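Local structure of enterotoxin type A (Staphylococcus aureus, 1DYQ) at residues Q154-Q159 with E223-D228; Q159-L164 with R212-N217; I185-S190 with V195-F200. The protein activates the host immune system as a superantigen by binding MHC class II molecules, in part through zinc, and T-cell receptors, and causes staphylococcal food poisoning. The protein carries 3 engineered substitutions. One frame throughout, in Å; residues are numbered along the deposited sequence.

All three contacts lie in the beta-grasp domain: interactions 1 and 3 belong to its layer of helix on mixed sheet, while interaction 2 joins the same helix to loop 212-217. Interactions 1 and 2 both use helix 153-168 and share Gln159, with centres about 9 Å apart; they are joined where Asp157 OD2 approaches Tyr214 OH at 2.6 Å, a probable hydrogen bond. Interaction 3 lies about 9 Å from interaction 1, centre to centre, on the neighbouring strand. Probable hydrogen bonds from His188 N to His226 O, 2.8 Å, and from Val186 N to Asp228 O, 2.8 Å, tie the two together, and His226 and Asp228 of interaction 1 meet His188 of interaction 3 at one zinc ion.

Interaction 1 (Q154-Q159 with E223-D228); sequences QELDLQ and ENMHID. With ZN (zinc ion), chain B.
Leu156, on a turn of helix 153-168, faces Ile227 at the start of strand 226-232, and with 8.8 Å between their CA atoms the two backbones stand a full layer of side chains apart. This is the helix-on-sheet packing of the beta-grasp domain, and it illustrates how one strand can serve a hydrophobic interior and a metal site at the same time. Leu156, Met225 and Ile227 carry the contact, all three buried and all directed at the opposite segment.

Leu156 and Met225 meet tip to tip, Leu156 CD1 lying 3.6 Å from Met225 CE. The leucine chain is extended beyond a CG set anti to the carbonyl carbon (chi1 -58°), which carries CD1 outward from the helix. Met225 leaves the backbone with CG anti to N but then bends, its chi2 of -107° lying off the usual staggered positions; this brings the sulfur close as well, with Met225 SD 4.1 Å from Leu156 CD1. Ile227 contributes the end of its longer branch, CD1, which rests 4.3 Å from Leu156 CB, nearer the root of the leucine. Phe187 of strand 182-188 touches both Leu156 and Ile227 and continues the apolar layer.

His226 and Asp228 alternate with these apolar residues and hold zinc, the metal needed for the zinc-dependent interaction with MHC class II. The ion is bound by His226 NE2 at 2.2 Å and by Asp228 OD2 at 2.2 Å, with His188 as the third protein ligand. Within the helix, Gln159 folds back along its own turn: its NE2 donates to Glu155 O at 3.1 Å, with the donor above the carbonyl plane and the acceptor near the plane of the Gln159 amide.

Interaction 2 (Q159-L164 with R212-N217); sequences QARRYL and RIYRDN
Arg161 reaches from helix 153-168 toward Ile213 and Tyr214 in the loop between strands 195-198 and 219-221, a loop with 3-10 geometry at Arg212-Tyr214 and a type I beta turn from Tyr214 to Asn217. The helix is that of the beta-grasp domain, and the contact is a small one, an example of an arginine and a tyrosine that meet mainly through a carboxylate they share.

Direct contact is loose and centres on one nitrogen. Arg161 NH2 lies 4.2 Å from Ile213 CD1 and 4.3 Å from Tyr214 OH, the latter too long for a hydrogen bond; both approach the guanidinium obliquely. The arginine gets there on a nearly extended chain, the torsions after chi1 all within about 30° of 180°. Inside the loop, Ile213 CG1 sits 3.8 Å above one face of the Tyr214 ring, offset toward its rim, which packs the two loop side chains against each other.

The polar part depends on Asp157, one turn earlier in the helix and outside both segments. Its OD2 forms a salt bridge with Arg161 NH2, within the helix, and a hydrogen bond with Tyr214 OH, which links helix to loop. Tyr214 OH is also hydrogen-bonded to Tyr31 OH, while Asn217 ND2 bonds to Val112 O of the OB-fold domain, which places this loop where the two domains meet.

Backbone bonds shape the loop: Arg215 N to Arg212 O, 2.9 Å, and Asn217 N to Tyr214 O, 2.9 Å, the latter closing the turn. The guanidinium groups of Arg212 and Arg215 also lie one over the other, probably helped by the salt bridge from Arg215 NE to Asp73: Arg215 NH2 lies 3.3 Å above the guanidinium plane of Arg212, offset toward its rim, and Arg212 NE lies 3.9 Å over the centre of the Arg215 guanidinium.

Interaction 3 (I185-S190 with V195-F200); sequences IVFHTS and VNYDLF. With ZN (zinc ion), chain B.
The beta hairpin that bears zinc ligand His188 pairs Ile185 with Tyr197 and Val186 with Asn196, its strands antiparallel at 172°. Ile185 and Tyr197 form a hydrogen-bonded pair: Ile185 N donates to Tyr197 O at 3.0 Å, and Tyr197 N returns a bond to Ile185 O. Val186 and Asn196 are a non-hydrogen-bonded pair whose side chains lie side by side. Phe187 N gives a nearly straight bond (176°) to Val195 O, 2.9 Å away. On the return side a water bridges, donating to Phe187 O and accepting from Val195 N, each at 2.7 Å.

In the beta-grasp fold one face of this sheet looks toward helix 153-168, and Ile185, Phe187, Val195 and Tyr197 point to that face. With CG anti to its carbonyl carbon (chi1 -59°), Phe187 crosses Tyr197 at about a right angle, and Tyr197 CD2 meets the edge of the Phe187 ring at CE2, 3.8 Å away. Val195 CG1, on the same strand, sits over the rim of one face of the Tyr197 ring. Ile185 CG2 touches Leu199 CD2 at 3.8 Å, those side chains also crossing nearly perpendicularly.

His188 binds zinc through ND1 at 2.3 Å, alongside His226 and Asp228. At the end of strand 195-198, Asp198 OD1 accepts from Phe200 N at 2.8 Å, an Asx turn.

Interaction 1 (Q154-Q159 with E223-D228)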
loop_
_atom_site.group_PDB
_atom_site.type_symbol
_atom_site.label_atom_id
_atom_site.label_comp_id
_atom_site.label_asym_id
_atom_site.label_seq_id
_atom_site.Cartn_x
_atom_site.Cartn_y
_atom_site.Cartn_z
ATOM N N GLN A 154 0.345 -0.448 4.228
ATOM C CA GLN A 154 0.486 -0.793 2.831
ATOM C C GLN A 154 -0.142 -2.110 2.464
ATOM O O GLN A 154 -0.898 -2.207 1.487
ATOM C CB GLN A 154 1.995 -0.763 2.404
ATOM C CG GLN A 154 2.204 -1.272 0.994
ATOM C CD GLN A 154 3.625 -1.005 0.430
ATOM O OE1 GLN A 154 3.777 -1.117 -0.791
ATOM N NE2 GLN A 154 4.545 -0.752 1.304
ATOM N N GLU A 155 0.093 -3.183 3.224
ATOM C CA GLU A 155 -0.476 -4.485 2.943
ATOM C C GLU A 155 -2.019 -4.436 2.900
ATOM O O GLU A 155 -2.617 -5.066 2.061
ATOM C CB GLU A 155 0.000 -5.539 3.938
ATOM C CG GLU A 155 -0.670 -6.887 3.810
ATOM C CD GLU A 155 -0.061 -7.970 4.657
ATOM O OE1 GLU A 155 1.116 -7.843 5.074
ATOM O OE2 GLU A 155 -0.763 -8.978 4.939
ATOM N N LEU A 156 -2.578 -3.712 3.860
ATOM C CA LEU A 156 -4.046 -3.603 3.937
ATOM C C LEU A 156 -4.596 -2.692 2.848
ATOM O O LEU A 156 -5.609 -3.070 2.210
ATOM C CB LEU A 156 -4.457 -3.022 5.295
ATOM C CG LEU A 156 -3.983 -3.824 6.523
ATOM C CD1 LEU A 156 -4.444 -3.108 7.781
ATOM C CD2 LEU A 156 -4.469 -5.256 6.468
ATOM N N ASP A 157 -3.935 -1.593 2.564
ATOM C CA ASP A 157 -4.413 -0.631 1.561
ATOM C C ASP A 157 -4.315 -1.183 0.164
ATOM O O ASP A 157 -5.225 -1.015 -0.654
ATOM C CB ASP A 157 -3.603 0.663 1.742
ATOM C CG ASP A 157 -4.221 1.884 1.103
ATOM O OD1 ASP A 157 -5.460 1.870 0.856
ATOM O OD2 ASP A 157 -3.494 2.865 0.840
ATOM N N LEU A 158 -3.255 -1.939 -0.169
ATOM C CA LEU A 158 -3.177 -2.579 -1.483
ATOM C C LEU A 158 -4.362 -3.519 -1.689
ATOM O O LEU A 158 -4.968 -3.564 -2.761
ATOM C CB LEU A 158 -1.846 -3.342 -1.608
ATOM C CG LEU A 158 -0.612 -2.441 -1.769
ATOM C CD1 LEU A 158 0.660 -3.324 -1.642
ATOM C CD2 LEU A 158 -0.640 -1.741 -3.123
ATOM N N GLN A 159 -4.685 -4.312 -0.657
ATOM C CA GLN A 159 -5.774 -5.267 -0.806
ATOM C C GLN A 159 -7.111 -4.517 -0.926
ATOM O O GLN A 159 -7.890 -4.899 -1.820
ATOM C CB GLN A 159 -5.853 -6.255 0.337
ATOM C CG GLN A 159 -4.676 -7.231 0.430
ATOM C CD GLN A 159 -4.853 -8.081 1.710
ATOM O OE1 GLN A 159 -5.701 -8.965 1.710
ATOM N NE2 GLN A 159 -4.033 -7.800 2.686
ATOM N N GLU A 223 -5.230 -6.829 15.479
ATOM C CA GLU A 223 -6.073 -7.370 16.455
ATOM C C GLU A 223 -7.181 -6.308 16.711
ATOM O O GLU A 223 -7.060 -5.171 17.059
ATOM C CB GLU A 223 -5.537 -7.723 17.791
ATOM C CG GLU A 223 -6.510 -8.505 18.683
ATOM C CD GLU A 223 -5.936 -8.930 20.006
ATOM O OE1 GLU A 223 -5.181 -8.157 20.641
ATOM O OE2 GLU A 223 -6.263 -10.053 20.471
ATOM N N ASN A 224 -8.319 -6.907 16.502
ATOM C CA ASN A 224 -9.610 -6.311 16.566
ATOM C C ASN A 224 -9.816 -5.135 15.661
ATOM O O ASN A 224 -10.703 -4.288 15.996
ATOM C CB ASN A 224 -9.982 -5.877 17.968
ATOM C CG ASN A 224 -9.776 -6.939 19.010
ATOM O OD1 ASN A 224 -9.096 -6.703 20.026
ATOM N ND2 ASN A 224 -10.325 -8.118 18.794
ATOM N N MET A 225 -9.064 -4.944 14.621
ATOM C CA MET A 225 -9.206 -3.711 13.803
ATOM C C MET A 225 -10.188 -3.926 12.692
ATOM O O MET A 225 -10.637 -5.025 12.376
ATOM C CB MET A 225 -7.802 -3.438 13.252
ATOM C CG MET A 225 -7.687 -2.259 12.332
ATOM S SD MET A 225 -7.456 -2.692 10.552
ATOM C CE MET A 225 -6.185 -3.922 10.780
ATOM N N HIS A 226 -10.615 -2.794 12.079
ATOM C CA HIS A 226 -11.431 -2.956 10.854
ATOM C C HIS A 226 -11.155 -1.741 9.957
ATOM O O HIS A 226 -10.432 -0.846 10.359
ATOM C CB HIS A 226 -12.914 -3.084 11.181
ATOM C CG HIS A 226 -13.466 -1.846 11.794
ATOM N ND1 HIS A 226 -13.521 -1.630 13.144
ATOM C CD2 HIS A 226 -13.932 -0.710 11.203
ATOM C CE1 HIS A 226 -13.998 -0.431 13.404
ATOM N NE2 HIS A 226 -14.252 0.108 12.252
ATOM N N ILE A 227 -11.702 -1.789 8.758
ATOM C CA ILE A 227 -11.471 -0.728 7.774
ATOM C C ILE A 227 -12.835 -0.082 7.429
ATOM O O ILE A 227 -13.780 -0.817 7.206
ATOM C CB ILE A 227 -10.863 -1.363 6.505
ATOM C CG1 ILE A 227 -9.376 -1.698 6.811
ATOM C CG2 ILE A 227 -10.941 -0.395 5.333
ATOM C CD1 ILE A 227 -8.748 -2.596 5.750
ATOM N N ASP A 228 -12.787 1.223 7.275
ATOM C CA ASP A 228 -13.963 1.969 6.834
ATOM C C ASP A 228 -13.665 2.650 5.492
ATOM O O ASP A 228 -12.619 3.269 5.357
ATOM C CB ASP A 228 -14.357 3.079 7.814
ATOM C CG ASP A 228 -14.603 2.540 9.198
ATOM O OD1 ASP A 228 -15.374 1.588 9.384
ATOM O OD2 ASP A 228 -13.839 3.055 10.054
HETATM ZN ZN ZN B . -14.487 2.303 11.990
#

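Interaction 2 (Q159-L164 with R212-N217)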
loop_
_atom_site.group_PDB
_atom_site.type_symbol
_atom_site.label_atom_id
_atom_site.label_comp_id
_atom_site.label_asym_id
_atom_site.label_seq_id
_atom_site.Cartn_x
_atom_site.Cartn_y
_atom_site.Cartn_z
ATOM N N GLN A 159 -4.685 -4.312 -0.657
ATOM C CA GLN A 159 -5.774 -5.267 -0.806
ATOM C C GLN A 159 -7.111 -4.517 -0.926
ATOM O O GLN A 159 -7.890 -4.899 -1.820
ATOM C CB GLN A 159 -5.853 -6.255 0.337
ATOM C CG GLN A 159 -4.676 -7.231 0.430
ATOM C CD GLN A 159 -4.853 -8.081 1.710
ATOM O OE1 GLN A 159 -5.701 -8.965 1.710
ATOM N NE2 GLN A 159 -4.033 -7.800 2.686
ATOM N N ALA A 160 -7.285 -3.496 -0.125
ATOM C CA ALA A 160 -8.586 -2.768 -0.174
ATOM C C ALA A 160 -8.792 -2.067 -1.487
ATOM O O ALA A 160 -9.842 -2.224 -2.133
ATOM C CB ALA A 160 -8.679 -1.788 0.988
ATOM N N ARG A 161 -7.748 -1.360 -1.987
ATOM C CA ARG A 161 -7.930 -0.648 -3.248
ATOM C C ARG A 161 -8.014 -1.545 -4.437
ATOM O O ARG A 161 -8.694 -1.195 -5.419
ATOM C CB ARG A 161 -6.829 0.422 -3.416
ATOM C CG ARG A 161 -6.794 1.411 -2.266
ATOM C CD ARG A 161 -6.179 2.735 -2.727
ATOM N NE ARG A 161 -5.593 3.448 -1.639
ATOM C CZ ARG A 161 -5.079 4.677 -1.659
ATOM N NH1 ARG A 161 -5.167 5.423 -2.752
ATOM N NH2 ARG A 161 -4.468 5.158 -0.584
ATOM N N ARG A 162 -7.447 -2.761 -4.419
ATOM C CA ARG A 162 -7.590 -3.688 -5.521
ATOM C C ARG A 162 -9.082 -4.097 -5.663
ATOM O O ARG A 162 -9.613 -4.035 -6.749
ATOM C CB ARG A 162 -6.763 -4.959 -5.355
ATOM C CG ARG A 162 -6.937 -5.950 -6.503
ATOM C CD ARG A 162 -5.953 -7.131 -6.357
ATOM N NE ARG A 162 -4.618 -6.643 -6.702
ATOM C CZ ARG A 162 -4.176 -6.423 -7.922
ATOM N NH1 ARG A 162 -4.904 -6.677 -8.986
ATOM N NH2 ARG A 162 -2.957 -5.878 -8.071
ATOM N N TYR A 163 -9.695 -4.287 -4.489
ATOM C CA TYR A 163 -11.152 -4.599 -4.493
ATOM C C TYR A 163 -11.939 -3.388 -4.950
ATOM O O TYR A 163 -12.912 -3.580 -5.740
ATOM C CB TYR A 163 -11.557 -5.011 -3.070
ATOM C CG TYR A 163 -13.081 -5.140 -2.920
ATOM C CD1 TYR A 163 -13.744 -6.225 -3.431
ATOM C CD2 TYR A 163 -13.768 -4.119 -2.285
ATOM C CE1 TYR A 163 -15.134 -6.323 -3.296
ATOM C CE2 TYR A 163 -15.168 -4.204 -2.175
ATOM C CZ TYR A 163 -15.805 -5.302 -2.670
ATOM O OH TYR A 163 -17.189 -5.402 -2.523
ATOM N N LEU A 164 -11.590 -2.184 -4.558
ATOM C CA LEU A 164 -12.335 -0.999 -5.003
ATOM C C LEU A 164 -12.252 -0.857 -6.507
ATOM O O LEU A 164 -13.209 -0.425 -7.151
ATOM C CB LEU A 164 -11.911 0.261 -4.299
ATOM C CG LEU A 164 -12.058 0.278 -2.768
ATOM C CD1 LEU A 164 -11.570 1.573 -2.175
ATOM C CD2 LEU A 164 -13.539 0.009 -2.395
ATOM N N ARG A 212 4.906 6.868 -2.196
ATOM C CA ARG A 212 5.810 7.398 -1.152
ATOM C C ARG A 212 5.100 7.533 0.177
ATOM O O ARG A 212 5.724 7.498 1.235
ATOM C CB ARG A 212 6.394 8.736 -1.616
ATOM C CG ARG A 212 7.287 9.392 -0.587
ATOM C CD ARG A 212 8.069 10.541 -1.237
ATOM N NE ARG A 212 8.606 11.404 -0.193
ATOM C CZ ARG A 212 9.659 12.206 -0.391
ATOM N NH1 ARG A 212 10.291 12.132 -1.542
ATOM N NH2 ARG A 212 10.036 12.972 0.607
ATOM N N ILE A 213 3.750 7.556 0.178
ATOM C CA ILE A 213 3.002 7.551 1.423
ATOM C C ILE A 213 3.342 6.322 2.269
ATOM O O ILE A 213 3.156 6.369 3.492
ATOM C CB ILE A 213 1.473 7.568 1.210
ATOM C CG1 ILE A 213 1.018 6.520 0.213
ATOM C CG2 ILE A 213 1.028 8.973 0.812
ATOM C CD1 ILE A 213 -0.502 6.328 0.185
ATOM N N TYR A 214 3.837 5.239 1.674
ATOM C CA TYR A 214 4.153 4.030 2.403
ATOM C C TYR A 214 5.611 3.992 2.884
ATOM O O TYR A 214 5.989 3.072 3.606
ATOM C CB TYR A 214 3.878 2.799 1.581
ATOM C CG TYR A 214 2.465 2.618 1.048
ATOM C CD1 TYR A 214 1.385 3.081 1.806
ATOM C CD2 TYR A 214 2.238 2.071 -0.177
ATOM C CE1 TYR A 214 0.087 2.895 1.298
ATOM C CE2 TYR A 214 0.955 1.871 -0.687
ATOM C CZ TYR A 214 -0.114 2.321 0.111
ATOM O OH TYR A 214 -1.369 2.203 -0.463
ATOM N N ARG A 215 6.377 5.021 2.568
ATOM C CA ARG A 215 7.803 5.045 2.938
ATOM C C ARG A 215 8.033 5.187 4.397
ATOM O O ARG A 215 9.155 4.923 4.904
ATOM C CB ARG A 215 8.507 6.145 2.119
ATOM C CG ARG A 215 10.050 5.928 2.080
ATOM C CD ARG A 215 10.677 7.008 1.189
ATOM N NE ARG A 215 10.806 8.267 1.874
ATOM C CZ ARG A 215 11.519 9.328 1.454
ATOM N NH1 ARG A 215 12.122 9.258 0.272
ATOM N NH2 ARG A 215 11.561 10.407 2.184
ATOM N N ASP A 216 7.044 5.619 5.191
ATOM C CA ASP A 216 7.164 5.589 6.636
ATOM C C ASP A 216 7.097 4.186 7.232
ATOM O O ASP A 216 7.309 4.019 8.443
ATOM C CB ASP A 216 6.080 6.479 7.251
ATOM C CG ASP A 216 4.662 6.049 6.994
ATOM O OD1 ASP A 216 4.311 5.111 6.276
ATOM O OD2 ASP A 216 3.760 6.767 7.582
ATOM N N ASN A 217 6.762 3.176 6.428
ATOM C CA ASN A 217 6.593 1.817 6.905
ATOM C C ASN A 217 5.709 1.772 8.152
ATOM O O ASN A 217 5.934 1.045 9.095
ATOM C CB ASN A 217 7.964 1.155 7.207
ATOM C CG ASN A 217 7.935 -0.333 7.047
ATOM O OD1 ASN A 217 8.381 -0.897 6.041
ATOM N ND2 ASN A 217 7.381 -1.084 8.004
#

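Interaction 3 (I185-S190 with V195-F200)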
loop_
_atom_site.group_PDB
_atom_site.type_symbol
_atom_site.label_atom_id
_atom_site.label_comp_id
_atom_site.label_asym_id
_atom_site.label_seq_id
_atom_site.Cartn_x
_atom_site.Cartn_y
_atom_site.Cartn_z
ATOM N N ILE A 185 -10.447 6.200 2.889
ATOM C CA ILE A 185 -10.253 4.900 3.541
ATOM C C ILE A 185 -9.593 5.121 4.904
ATOM O O ILE A 185 -8.736 5.976 5.073
ATOM C CB ILE A 185 -9.414 3.929 2.701
ATOM C CG1 ILE A 185 -9.288 2.562 3.408
ATOM C CG2 ILE A 185 -8.028 4.506 2.426
ATOM C CD1 ILE A 185 -8.897 1.440 2.437
ATOM N N VAL A 186 -10.158 4.454 5.906
ATOM C CA VAL A 186 -9.697 4.577 7.282
ATOM C C VAL A 186 -9.371 3.187 7.840
ATOM O O VAL A 186 -10.129 2.237 7.759
ATOM C CB VAL A 186 -10.795 5.218 8.164
ATOM C CG1 VAL A 186 -10.334 5.376 9.599
ATOM C CG2 VAL A 186 -11.234 6.561 7.595
ATOM N N PHE A 187 -8.166 3.119 8.429
ATOM C CA PHE A 187 -7.676 1.894 9.059
ATOM C C PHE A 187 -7.859 2.066 10.575
ATOM O O PHE A 187 -7.148 2.736 11.270
ATOM C CB PHE A 187 -6.185 1.695 8.683
ATOM C CG PHE A 187 -6.009 1.600 7.174
ATOM C CD1 PHE A 187 -6.175 0.445 6.504
ATOM C CD2 PHE A 187 -5.704 2.787 6.476
ATOM C CE1 PHE A 187 -6.081 0.369 5.109
ATOM C CE2 PHE A 187 -5.625 2.729 5.071
ATOM C CZ PHE A 187 -5.801 1.549 4.419
ATOM N N HIS A 188 -9.052 1.550 10.995
ATOM C CA HIS A 188 -9.560 1.883 12.319
ATOM C C HIS A 188 -9.116 0.890 13.381
ATOM O O HIS A 188 -9.679 -0.171 13.545
ATOM C CB HIS A 188 -11.096 1.953 12.293
ATOM C CG HIS A 188 -11.636 2.736 13.475
ATOM N ND1 HIS A 188 -12.957 3.118 13.446
ATOM C CD2 HIS A 188 -11.142 3.245 14.586
ATOM C CE1 HIS A 188 -13.288 3.782 14.529
ATOM N NE2 HIS A 188 -12.174 3.882 15.260
ATOM N N THR A 189 -8.066 1.271 14.107
ATOM C CA THR A 189 -7.476 0.431 15.131
ATOM C C THR A 189 -8.142 0.615 16.488
ATOM O O THR A 189 -8.759 1.651 16.725
ATOM C CB THR A 189 -5.964 0.802 15.271
ATOM O OG1 THR A 189 -5.874 2.247 15.182
ATOM C CG2 THR A 189 -5.185 0.209 14.114
ATOM N N SER A 190 -7.972 -0.355 17.375
ATOM C CA SER A 190 -8.491 -0.303 18.732
ATOM C C SER A 190 -7.828 0.843 19.512
ATOM O O SER A 190 -8.500 1.654 20.136
ATOM C CB SER A 190 -8.172 -1.621 19.465
ATOM O OG SER A 190 -8.930 -2.691 18.949
ATOM N N VAL A 195 -5.160 5.735 10.801
ATOM C CA VAL A 195 -4.603 6.249 9.555
ATOM C C VAL A 195 -5.736 6.408 8.541
ATOM O O VAL A 195 -6.601 5.544 8.423
ATOM C CB VAL A 195 -3.570 5.253 8.970
ATOM C CG1 VAL A 195 -3.071 5.753 7.635
ATOM C CG2 VAL A 195 -2.415 5.114 9.976
ATOM N N ASN A 196 -5.748 7.577 7.883
ATOM C CA ASN A 196 -6.757 7.704 6.805
ATOM C C ASN A 196 -6.102 8.303 5.575
ATOM O O ASN A 196 -5.243 9.164 5.666
ATOM C CB ASN A 196 -8.024 8.320 7.202
ATOM C CG ASN A 196 -7.914 9.370 8.282
ATOM O OD1 ASN A 196 -8.173 9.055 9.459
ATOM N ND2 ASN A 196 -7.517 10.544 7.872
ATOM N N TYR A 197 -6.585 7.836 4.431
ATOM C CA TYR A 197 -6.056 8.330 3.171
ATOM C C TYR A 197 -7.217 8.780 2.264
ATOM O O TYR A 197 -8.207 8.047 2.156
ATOM C CB TYR A 197 -5.316 7.233 2.397
ATOM C CG TYR A 197 -4.040 6.743 3.037
ATOM C CD1 TYR A 197 -3.096 7.609 3.537
ATOM C CD2 TYR A 197 -3.760 5.379 3.051
ATOM C CE1 TYR A 197 -1.936 7.134 4.139
ATOM C CE2 TYR A 197 -2.600 4.889 3.611
ATOM C CZ TYR A 197 -1.681 5.779 4.127
ATOM O OH TYR A 197 -0.526 5.312 4.713
ATOM N N ASP A 198 -6.997 9.883 1.615
ATOM C CA ASP A 198 -7.947 10.324 0.544
ATOM C C ASP A 198 -7.620 9.514 -0.689
ATOM O O ASP A 198 -6.482 9.491 -1.175
ATOM C CB ASP A 198 -7.765 11.824 0.373
ATOM C CG ASP A 198 -8.597 12.413 -0.758
ATOM O OD1 ASP A 198 -9.093 11.648 -1.566
ATOM O OD2 ASP A 198 -8.725 13.663 -0.763
ATOM N N LEU A 199 -8.609 8.779 -1.225
ATOM C CA LEU A 199 -8.363 7.890 -2.348
ATOM C C LEU A 199 -7.993 8.659 -3.606
ATOM O O LEU A 199 -7.452 8.011 -4.517
ATOM C CB LEU A 199 -9.580 6.983 -2.590
ATOM C CG LEU A 199 -9.907 6.021 -1.446
ATOM C CD1 LEU A 199 -11.249 5.301 -1.729
ATOM C CD2 LEU A 199 -8.823 4.955 -1.306
ATOM N N PHE A 200 -8.296 9.932 -3.686
ATOM C CA PHE A 200 -7.931 10.787 -4.809
ATOM C C PHE A 200 -7.036 11.932 -4.392
ATOM O O PHE A 200 -6.911 12.950 -5.090
ATOM C CB PHE A 200 -9.205 11.346 -5.483
ATOM C CG PHE A 200 -10.058 10.278 -6.080
ATOM C CD1 PHE A 200 -9.710 9.682 -7.292
ATOM C CD2 PHE A 200 -11.178 9.771 -5.424
ATOM C CE1 PHE A 200 -10.477 8.713 -7.866
ATOM C CE2 PHE A 200 -11.960 8.793 -5.995
ATOM C CZ PHE A 200 -11.616 8.248 -7.224
HETATM ZN ZN ZN B . -14.487 2.303 11.990
HETATM O O HOH W 1 -4.472 3.221 11.446
#